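Local coordinates for protein Phenylalanine/tyrosine ammonia-lyase (Rhodosporidium toruloides, PDB 1Y2M) that catalyses the non-oxidative deamination of L-phenylalanine and L-tyrosine to trans-cinnamic acid and p-coumaric acid, working as a homotetramer, at residues Ala286-Leu291 / Arg706-Leu711; Ala457-Ser462 / Ala677-Val682; Ser516-Ser521 / Lys697-Ile702. All coordinates share one frame; numbering follows the deposited sequence.

Contacts 1 and 3 pack the C-terminal helices on the helical core, whereas contact 2 joins two loops. The first two are neighbours, their centres about 11 Å apart. Helices 691-703 and 708-714 follow one another, and the turn between them is held by a probable hydrogen bond from Ile707 N to Ala701 O (3.1 Å). Leu289 of contact 1 packs on Asn517 and Ser521 of contact 3. Contact 2 stands apart, its centre about 26 Å from that of contact 3 and 31 Å from that of contact 1. Its Arg678 side chain lies about 11 Å from that of the cinnamate-binding Lys468, while contacts 1 and 3 lie away from that site. Contacts 2 and 3 reach the second subunit.

Contact 1: residues Ala286-Leu291 / Arg706-Leu711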
loop_
_atom_site.group_PDB
_atom_site.type_symbol
_atom_site.label_atom_id
_atom_site.label_comp_id
_atom_site.label_asym_id
_atom_site.label_seq_id
_atom_site.Cartn_x
_atom_site.Cartn_y
_atom_site.Cartn_z
ATOM N N ALA B 286 -19.029 8.352 8.404
ATOM C CA ALA B 286 -18.105 9.163 7.604
ATOM C C ALA B 286 -18.741 10.474 7.258
ATOM O O ALA B 286 -18.085 11.504 7.244
ATOM C CB ALA B 286 -17.677 8.419 6.356
ATOM N N HIS B 287 -20.032 10.473 6.942
ATOM C CA HIS B 287 -20.688 11.761 6.605
ATOM C C HIS B 287 -20.582 12.736 7.770
ATOM O O HIS B 287 -20.356 13.946 7.610
ATOM C CB HIS B 287 -22.167 11.561 6.342
ATOM C CG HIS B 287 -22.514 10.987 4.988
ATOM N ND1 HIS B 287 -22.042 11.501 3.799
ATOM C CD2 HIS B 287 -23.401 10.012 4.656
ATOM C CE1 HIS B 287 -22.587 10.827 2.795
ATOM N NE2 HIS B 287 -23.426 9.922 3.291
HETATM N N MSE B 288 -20.787 12.198 8.979
HETATM C CA MSE B 288 -20.755 13.047 10.175
HETATM C C MSE B 288 -19.364 13.620 10.399
HETATM O O MSE B 288 -19.196 14.773 10.769
HETATM C CB MSE B 288 -21.190 12.297 11.435
HETATM C CG MSE B 288 -22.477 11.586 11.319
HETATM SE SE MSE B 288 -23.953 12.755 10.740
HETATM C CE MSE B 288 -25.200 11.222 10.342
ATOM N N LEU B 289 -18.347 12.795 10.149
ATOM C CA LEU B 289 -16.990 13.174 10.398
ATOM C C LEU B 289 -16.579 14.213 9.325
ATOM O O LEU B 289 -15.846 15.127 9.620
ATOM C CB LEU B 289 -16.084 11.956 10.370
ATOM C CG LEU B 289 -16.168 10.988 11.535
ATOM C CD1 LEU B 289 -15.390 9.726 11.224
ATOM C CD2 LEU B 289 -15.624 11.623 12.804
ATOM N N SER B 290 -17.131 14.119 8.129
ATOM C CA SER B 290 -16.882 15.102 7.084
ATOM C C SER B 290 -17.436 16.442 7.519
ATOM O O SER B 290 -16.782 17.476 7.393
ATOM C CB SER B 290 -17.619 14.661 5.810
ATOM O OG SER B 290 -17.523 15.631 4.797
ATOM N N LEU B 291 -18.650 16.436 8.086
ATOM C CA LEU B 291 -19.259 17.701 8.559
ATOM C C LEU B 291 -18.487 18.262 9.734
ATOM O O LEU B 291 -18.275 19.467 9.852
ATOM C CB LEU B 291 -20.740 17.532 8.884
ATOM C CG LEU B 291 -21.648 17.241 7.667
ATOM C CD1 LEU B 291 -23.126 17.196 8.118
ATOM C CD2 LEU B 291 -21.481 18.268 6.574
ATOM N N ARG B 706 -24.187 11.389 19.449
ATOM C CA ARG B 706 -24.706 12.530 20.182
ATOM C C ARG B 706 -24.392 13.875 19.530
ATOM O O ARG B 706 -25.259 14.792 19.476
ATOM C CB ARG B 706 -24.209 12.541 21.626
ATOM C CG ARG B 706 -24.922 13.517 22.481
ATOM C CD ARG B 706 -24.447 13.473 23.906
ATOM N NE ARG B 706 -25.111 14.483 24.708
ATOM C CZ ARG B 706 -24.870 14.694 26.000
ATOM N NH1 ARG B 706 -23.949 14.000 26.641
ATOM N NH2 ARG B 706 -25.551 15.601 26.646
ATOM N N ILE B 707 -23.204 13.972 18.931
ATOM C CA ILE B 707 -22.747 15.213 18.288
ATOM C C ILE B 707 -23.515 15.492 16.977
ATOM O O ILE B 707 -23.531 16.605 16.442
ATOM C CB ILE B 707 -21.247 15.158 18.006
ATOM C CG1 ILE B 707 -20.710 16.565 17.847
ATOM C CG2 ILE B 707 -20.928 14.204 16.821
ATOM C CD1 ILE B 707 -19.251 16.595 17.902
ATOM N N ASN B 708 -24.154 14.454 16.433
ATOM C CA ASN B 708 -24.736 14.573 15.096
ATOM C C ASN B 708 -25.782 15.638 14.954
ATOM O O ASN B 708 -25.695 16.443 14.020
ATOM C CB ASN B 708 -25.313 13.264 14.590
ATOM C CG ASN B 708 -24.243 12.160 14.447
ATOM O OD1 ASN B 708 -23.032 12.436 14.481
ATOM N ND2 ASN B 708 -24.708 10.879 14.317
ATOM N N ASN B 709 -26.727 15.711 15.885
ATOM C CA ASN B 709 -27.748 16.784 15.809
ATOM C C ASN B 709 -27.181 18.179 16.050
ATOM O O ASN B 709 -27.742 19.150 15.604
ATOM C CB ASN B 709 -28.914 16.496 16.751
ATOM C CG ASN B 709 -29.869 15.404 16.200
ATOM O OD1 ASN B 709 -29.935 15.140 14.978
ATOM N ND2 ASN B 709 -30.632 14.784 17.106
ATOM N N VAL B 710 -26.065 18.247 16.747
ATOM C CA VAL B 710 -25.317 19.507 16.927
ATOM C C VAL B 710 -24.742 20.033 15.620
ATOM O O VAL B 710 -24.919 21.190 15.319
ATOM C CB VAL B 710 -24.212 19.343 17.978
ATOM C CG1 VAL B 710 -23.567 20.668 18.270
ATOM C CG2 VAL B 710 -24.778 18.746 19.227
ATOM N N LEU B 711 -24.102 19.160 14.849
ATOM C CA LEU B 711 -23.576 19.490 13.517
ATOM C C LEU B 711 -24.708 19.939 12.634
ATOM O O LEU B 711 -24.566 20.925 11.892
ATOM C CB LEU B 711 -22.865 18.266 12.935
ATOM C CG LEU B 711 -21.626 17.856 13.735
ATOM C CD1 LEU B 711 -21.105 16.504 13.234
ATOM C CD2 LEU B 711 -20.575 18.921 13.551
#
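In the all-helical core of this PAL/histidase-family enzyme, Met288 and Leu291 of the long helix 273-303 meet Asn708 and Leu711 of the C-terminal helix 708-714. On each helix the two residues are three positions apart, so they present one face to the other. Met288, deposited as selenomethionine, buries the larger share on its side. Its side chain crosses that of Asn708 at about a right angle: chi1 (-51°) sets CG 3.3 Å from Asn708 OD1, and the bend at chi2 (-55°) brings SE to 3.8 Å from Asn708 CG. The terminal CE comes to 4.0 Å from Asn708 ND2, so the amide is met along its length by aliphatic and selenium atoms rather than by a polar partner from the long helix. Helix 44-52 closes over the same selenomethionine through Val48 and Leu52, and His287, on another side of helix 273-303, bonds to Gln44 and His383. One turn further along, Leu711 points toward the long helix and reaches both of its residues. With its CG anti to the carbonyl carbon (chi1 -64°), Leu711 places CD1 3.6 Å from Met288 O and 4.5 Å from Leu291 CB.

Contact 2: residues Ala457-Ser462 / Ala677-Val682; sequences AAEDPS and ARRGDV
Glu459 and Arg679 form a salt bridge in which a single carboxylate oxygen takes two bonds. Arg679 offers its side-on edge, NE and NH2 together, and Glu459 OE2 receives NE at 2.8 Å and NH2 at 3.0 Å. The oxygen lies in the guanidinium plane, yet both nitrogens approach it from one face of the carboxylate, nearly 40° out of that plane; the two flat groups are turned 45° against each other. Glu459 CG lies 3.6 Å from Arg679 O, and from there the fold of the chain at chi2 (-72°) turns the carboxylate toward the Arg679 guanidinium. Arg679 in turn runs extended from CG to NE, which carries its guanidinium out to Glu459 OE2.

Beside this pair the two backbones come close, and Ala458 CB lies 3.6 Å from both Arg678 O and Arg679 O. Two waters stitch the chains together in successive steps: one accepts from Ala458 N and donates to Arg678 O, the other accepts from Glu459 N and donates to Arg679 O (2.8 Å).

Further out, Arg679 NH1 pairs with Glu642 of helix 619-646, whose Trp645 packs on Ala458 and Arg679, so the arginine probably balances two carboxylates. Arg678 turns away from 457-462: its NH2 bridges to Asp681 OD1 (2.9 Å), and its NE makes a salt bridge with Glu136 of a second subunit, which also accepts from Asp681 N. This is thus a contact between two loops, joined by an ion pair and bridging waters: the connection leading into helix 468-484, which carries the cinnamate-binding Lys468, and the turn entering helix 681-684 at the subunit interface of the tetramer.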
loop_
_atom_site.group_PDB
_atom_site.type_symbol
_atom_site.label_atom_id
_atom_site.label_comp_id
_atom_site.label_asym_id
_atom_site.label_seq_id
_atom_site.Cartn_x
_atom_site.Cartn_y
_atom_site.Cartn_z
ATOM N N ALA B 457 -0.916 26.442 26.614
ATOM C CA ALA B 457 -0.824 26.496 28.058
ATOM C C ALA B 457 -1.501 27.791 28.533
ATOM O O ALA B 457 -1.237 28.876 27.971
ATOM C CB ALA B 457 0.630 26.521 28.460
ATOM N N ALA B 458 -2.331 27.699 29.559
ATOM C CA ALA B 458 -3.024 28.884 30.093
ATOM C C ALA B 458 -2.148 29.780 30.965
ATOM O O ALA B 458 -2.469 30.947 31.146
ATOM C CB ALA B 458 -4.245 28.443 30.937
ATOM N N GLU B 459 -1.143 29.173 31.573
ATOM C CA GLU B 459 -0.273 29.855 32.523
ATOM C C GLU B 459 1.157 29.773 32.019
ATOM O O GLU B 459 1.380 29.517 30.823
ATOM C CB GLU B 459 -0.472 29.309 33.943
ATOM C CG GLU B 459 -1.918 29.567 34.493
ATOM C CD GLU B 459 -2.183 31.018 34.838
ATOM O OE1 GLU B 459 -1.220 31.800 35.099
ATOM O OE2 GLU B 459 -3.371 31.382 34.930
ATOM N N ASP B 460 2.137 30.042 32.883
ATOM C CA ASP B 460 3.546 30.080 32.397
ATOM C C ASP B 460 3.957 28.778 31.714
ATOM O O ASP B 460 3.798 27.699 32.286
ATOM C CB ASP B 460 4.517 30.417 33.534
ATOM C CG ASP B 460 4.675 31.922 33.774
ATOM O OD1 ASP B 460 4.109 32.765 33.067
ATOM O OD2 ASP B 460 5.431 32.254 34.702
ATOM N N PRO B 461 4.455 28.876 30.467
ATOM C CA PRO B 461 4.790 27.700 29.687
ATOM C C PRO B 461 5.989 26.940 30.210
ATOM O O PRO B 461 6.189 25.786 29.819
ATOM C CB PRO B 461 5.069 28.261 28.284
ATOM C CG PRO B 461 4.709 29.634 28.276
ATOM C CD PRO B 461 4.504 30.113 29.661
ATOM N N SER B 462 6.812 27.558 31.044
ATOM C CA SER B 462 7.963 26.849 31.613
ATOM C C SER B 462 7.590 25.619 32.385
ATOM O O SER B 462 8.385 24.669 32.472
ATOM C CB SER B 462 8.851 27.745 32.446
ATOM O OG SER B 462 8.161 28.301 33.499
ATOM N N ALA B 677 -11.988 24.339 29.728
ATOM C CA ALA B 677 -10.616 24.822 29.557
ATOM C C ALA B 677 -9.753 24.309 30.727
ATOM O O ALA B 677 -10.261 24.087 31.829
ATOM C CB ALA B 677 -10.597 26.305 29.527
ATOM N N ARG B 678 -8.457 24.164 30.482
ATOM C CA ARG B 678 -7.528 23.604 31.449
ATOM C C ARG B 678 -6.489 24.624 31.841
ATOM O O ARG B 678 -5.740 25.155 30.986
ATOM C CB ARG B 678 -6.803 22.393 30.880
ATOM C CG ARG B 678 -6.029 21.619 31.945
ATOM C CD ARG B 678 -5.180 20.507 31.347
ATOM N NE ARG B 678 -4.704 19.612 32.426
ATOM C CZ ARG B 678 -5.398 18.590 32.923
ATOM N NH1 ARG B 678 -6.555 18.213 32.413
ATOM N NH2 ARG B 678 -4.892 17.913 33.932
ATOM N N ARG B 679 -6.435 24.927 33.117
ATOM C CA ARG B 679 -5.527 25.980 33.579
ATOM C C ARG B 679 -4.114 25.534 33.816
ATOM O O ARG B 679 -3.210 26.306 33.604
ATOM C CB ARG B 679 -6.026 26.604 34.869
ATOM C CG ARG B 679 -5.335 27.899 35.188
ATOM C CD ARG B 679 -6.051 28.770 36.189
ATOM N NE ARG B 679 -5.488 30.117 36.258
ATOM C CZ ARG B 679 -5.853 31.058 37.123
ATOM N NH1 ARG B 679 -6.845 30.858 38.015
ATOM N NH2 ARG B 679 -5.247 32.247 37.061
ATOM N N GLY B 680 -3.915 24.264 34.221
ATOM C CA GLY B 680 -2.577 23.709 34.355
ATOM C C GLY B 680 -2.316 23.117 35.728
ATOM O O GLY B 680 -2.528 23.774 36.755
ATOM N N ASP B 681 -1.877 21.850 35.746
ATOM C CA ASP B 681 -1.646 21.156 37.018
ATOM C C ASP B 681 -0.647 21.885 37.936
ATOM O O ASP B 681 -0.786 21.865 39.140
ATOM C CB ASP B 681 -1.127 19.752 36.789
ATOM C CG ASP B 681 -2.170 18.820 36.198
ATOM O OD1 ASP B 681 -3.323 19.239 35.966
ATOM O OD2 ASP B 681 -1.811 17.637 35.977
ATOM N N VAL B 682 0.414 22.430 37.370
ATOM C CA VAL B 682 1.431 23.060 38.207
ATOM C C VAL B 682 0.904 24.386 38.776
ATOM O O VAL B 682 1.024 24.624 39.975
ATOM C CB VAL B 682 2.753 23.242 37.453
ATOM C CG1 VAL B 682 3.736 24.038 38.253
ATOM C CG2 VAL B 682 3.350 21.896 37.089
HETATM O O HOH W 1 -3.132 24.883 30.288
HETATM O O HOH W 2 -0.794 26.202 32.282
#

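Contact 3: residues Ser516-Ser521 / Lys697-Ile702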
loop_
_atom_site.group_PDB
_atom_site.type_symbol
_atom_site.label_atom_id
_atom_site.label_comp_id
_atom_site.label_asym_id
_atom_site.label_seq_id
_atom_site.Cartn_x
_atom_site.Cartn_y
_atom_site.Cartn_z
ATOM N N SER B 516 -10.986 3.128 10.211
ATOM C CA SER B 516 -10.589 4.493 9.883
ATOM C C SER B 516 -11.572 5.511 10.462
ATOM O O SER B 516 -11.159 6.560 10.968
ATOM C CB SER B 516 -10.472 4.715 8.387
ATOM O OG SER B 516 -9.373 3.962 7.897
ATOM N N ASN B 517 -12.873 5.195 10.484
ATOM C CA ASN B 517 -13.828 6.079 11.159
ATOM C C ASN B 517 -13.446 6.277 12.602
ATOM O O ASN B 517 -13.502 7.400 13.120
ATOM C CB ASN B 517 -15.303 5.636 11.106
ATOM C CG ASN B 517 -15.960 5.877 9.780
ATOM O OD1 ASN B 517 -15.632 6.829 9.085
ATOM N ND2 ASN B 517 -16.991 5.058 9.464
ATOM N N ASP B 518 -13.033 5.207 13.265
ATOM C CA ASP B 518 -12.720 5.226 14.678
ATOM C C ASP B 518 -11.492 6.098 14.914
ATOM O O ASP B 518 -11.460 6.993 15.786
ATOM C CB ASP B 518 -12.443 3.802 15.149
ATOM C CG ASP B 518 -12.457 3.663 16.679
ATOM O OD1 ASP B 518 -13.182 4.435 17.398
ATOM O OD2 ASP B 518 -11.776 2.725 17.158
ATOM N N VAL B 519 -10.444 5.848 14.124
ATOM C CA VAL B 519 -9.213 6.649 14.255
ATOM C C VAL B 519 -9.445 8.091 13.948
ATOM O O VAL B 519 -8.899 8.981 14.651
ATOM C CB VAL B 519 -8.103 6.043 13.427
ATOM C CG1 VAL B 519 -6.829 6.872 13.490
ATOM C CG2 VAL B 519 -7.872 4.619 13.914
ATOM N N LEU B 520 -10.224 8.370 12.899
ATOM C CA LEU B 520 -10.525 9.776 12.572
ATOM C C LEU B 520 -11.306 10.393 13.726
ATOM O O LEU B 520 -11.123 11.579 14.006
ATOM C CB LEU B 520 -11.309 9.917 11.267
ATOM C CG LEU B 520 -11.545 11.357 10.779
ATOM C CD1 LEU B 520 -10.302 12.238 10.776
ATOM C CD2 LEU B 520 -12.130 11.415 9.366
ATOM N N SER B 521 -12.194 9.636 14.397
ATOM C CA SER B 521 -12.955 10.193 15.533
ATOM C C SER B 521 -12.016 10.578 16.659
ATOM O O SER B 521 -12.237 11.567 17.347
ATOM C CB SER B 521 -13.981 9.203 16.017
ATOM O OG SER B 521 -14.941 8.880 14.986
ATOM N N LYS B 697 -14.363 11.986 26.494
ATOM C CA LYS B 697 -15.758 12.390 26.522
ATOM C C LYS B 697 -16.211 12.946 25.184
ATOM O O LYS B 697 -17.350 12.688 24.773
ATOM C CB LYS B 697 -15.975 13.424 27.623
ATOM C CG LYS B 697 -15.914 12.798 28.982
ATOM C CD LYS B 697 -16.149 13.762 30.108
ATOM C CE LYS B 697 -16.273 12.968 31.443
ATOM N NZ LYS B 697 -17.135 11.751 31.315
ATOM N N ILE B 698 -15.329 13.651 24.476
ATOM C CA ILE B 698 -15.648 14.180 23.142
ATOM C C ILE B 698 -15.786 13.018 22.153
ATOM O O ILE B 698 -16.746 12.921 21.377
ATOM C CB ILE B 698 -14.642 15.227 22.691
ATOM C CG1 ILE B 698 -14.582 16.378 23.727
ATOM C CG2 ILE B 698 -15.011 15.748 21.322
ATOM C CD1 ILE B 698 -13.626 17.499 23.410
ATOM N N TYR B 699 -14.750 12.192 22.133
ATOM C CA TYR B 699 -14.738 10.946 21.312
ATOM C C TYR B 699 -16.037 10.144 21.530
ATOM O O TYR B 699 -16.646 9.698 20.589
ATOM C CB TYR B 699 -13.528 10.108 21.654
ATOM C CG TYR B 699 -13.500 8.684 21.106
ATOM C CD1 TYR B 699 -13.087 8.387 19.813
ATOM C CD2 TYR B 699 -13.883 7.632 21.927
ATOM C CE1 TYR B 699 -13.023 7.064 19.364
ATOM C CE2 TYR B 699 -13.834 6.334 21.458
ATOM C CZ TYR B 699 -13.437 6.050 20.198
ATOM O OH TYR B 699 -13.400 4.719 19.828
ATOM N N GLU B 700 -16.437 9.954 22.781
ATOM C CA GLU B 700 -17.627 9.141 23.060
ATOM C C GLU B 700 -18.883 9.770 22.475
ATOM O O GLU B 700 -19.752 9.064 21.950
ATOM C CB GLU B 700 -17.755 8.870 24.552
ATOM C CG GLU B 700 -16.672 7.896 25.036
ATOM C CD GLU B 700 -16.662 7.605 26.535
ATOM O OE1 GLU B 700 -17.207 8.411 27.317
ATOM O OE2 GLU B 700 -16.111 6.544 26.943
ATOM N N ALA B 701 -18.963 11.100 22.531
ATOM C CA ALA B 701 -20.052 11.845 21.900
ATOM C C ALA B 701 -20.069 11.786 20.379
ATOM O O ALA B 701 -21.131 11.882 19.761
ATOM C CB ALA B 701 -20.042 13.293 22.379
ATOM N N ILE B 702 -18.904 11.615 19.768
ATOM C CA ILE B 702 -18.809 11.380 18.329
ATOM C C ILE B 702 -19.304 9.954 18.042
ATOM O O ILE B 702 -20.192 9.731 17.234
ATOM C CB ILE B 702 -17.377 11.619 17.791
ATOM C CG1 ILE B 702 -17.019 13.109 17.940
ATOM C CG2 ILE B 702 -17.285 11.194 16.344
ATOM C CD1 ILE B 702 -15.549 13.389 17.732
HETATM O O HOH W 3 -12.219 1.585 19.444
#
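Two helices of the PAL/histidase helical core, 506-560 and 691-703, pack in a roughly antiparallel sense here, the axes of their short segments 10.3 Å apart at closest approach with an angle of 141° between directions. Ser521 and Tyr699 lose the most surface to the pairing, and Ile702 and Asp518 complete it. Tyr699 reaches across with its CG anti to the backbone N (chi1 169°), which carries the ring out to Asp518. There the hydroxyl donates a very short hydrogen bond, OH to Asp518 OD1 at 2.5 Å. The carboxylate oxygen sits at the edge of the ring, near its plane, although the carboxylate itself is turned 45° from the ring.

Asp518 OD1 also forms a salt bridge with Lys703, and the hydroxyl of Tyr699 is bonded to Asn158 of a second subunit, so the pair is tied into the subunit interface. A water lies 2.6 Å from Asp518 OD2, with a weak, long contact of 3.4 Å to Tyr699 OH. A phenylalanine in place of Tyr699 would probably cost Asp518 OD1 its hydroxyl donor, leaving it the salt bridge to Lys703, and take from Asn158 of the second subunit the oxygen it bonds to.

Nearer the root of the ring, Ser521 points toward helix 691-703 and sets its CB 4.0 Å from Tyr699 CD1. Its hydroxyl is turned back on its own helix, where OG and the backbone N both bond to Asn517 O from opposite faces of that carbonyl. This leaves the serine to meet the facing helix by packing, with Ile702 closing over it: the isoleucine CG2 comes to 3.6 Å from Ser521 OG, and its CD1 to 3.8 Å from Ser521 O.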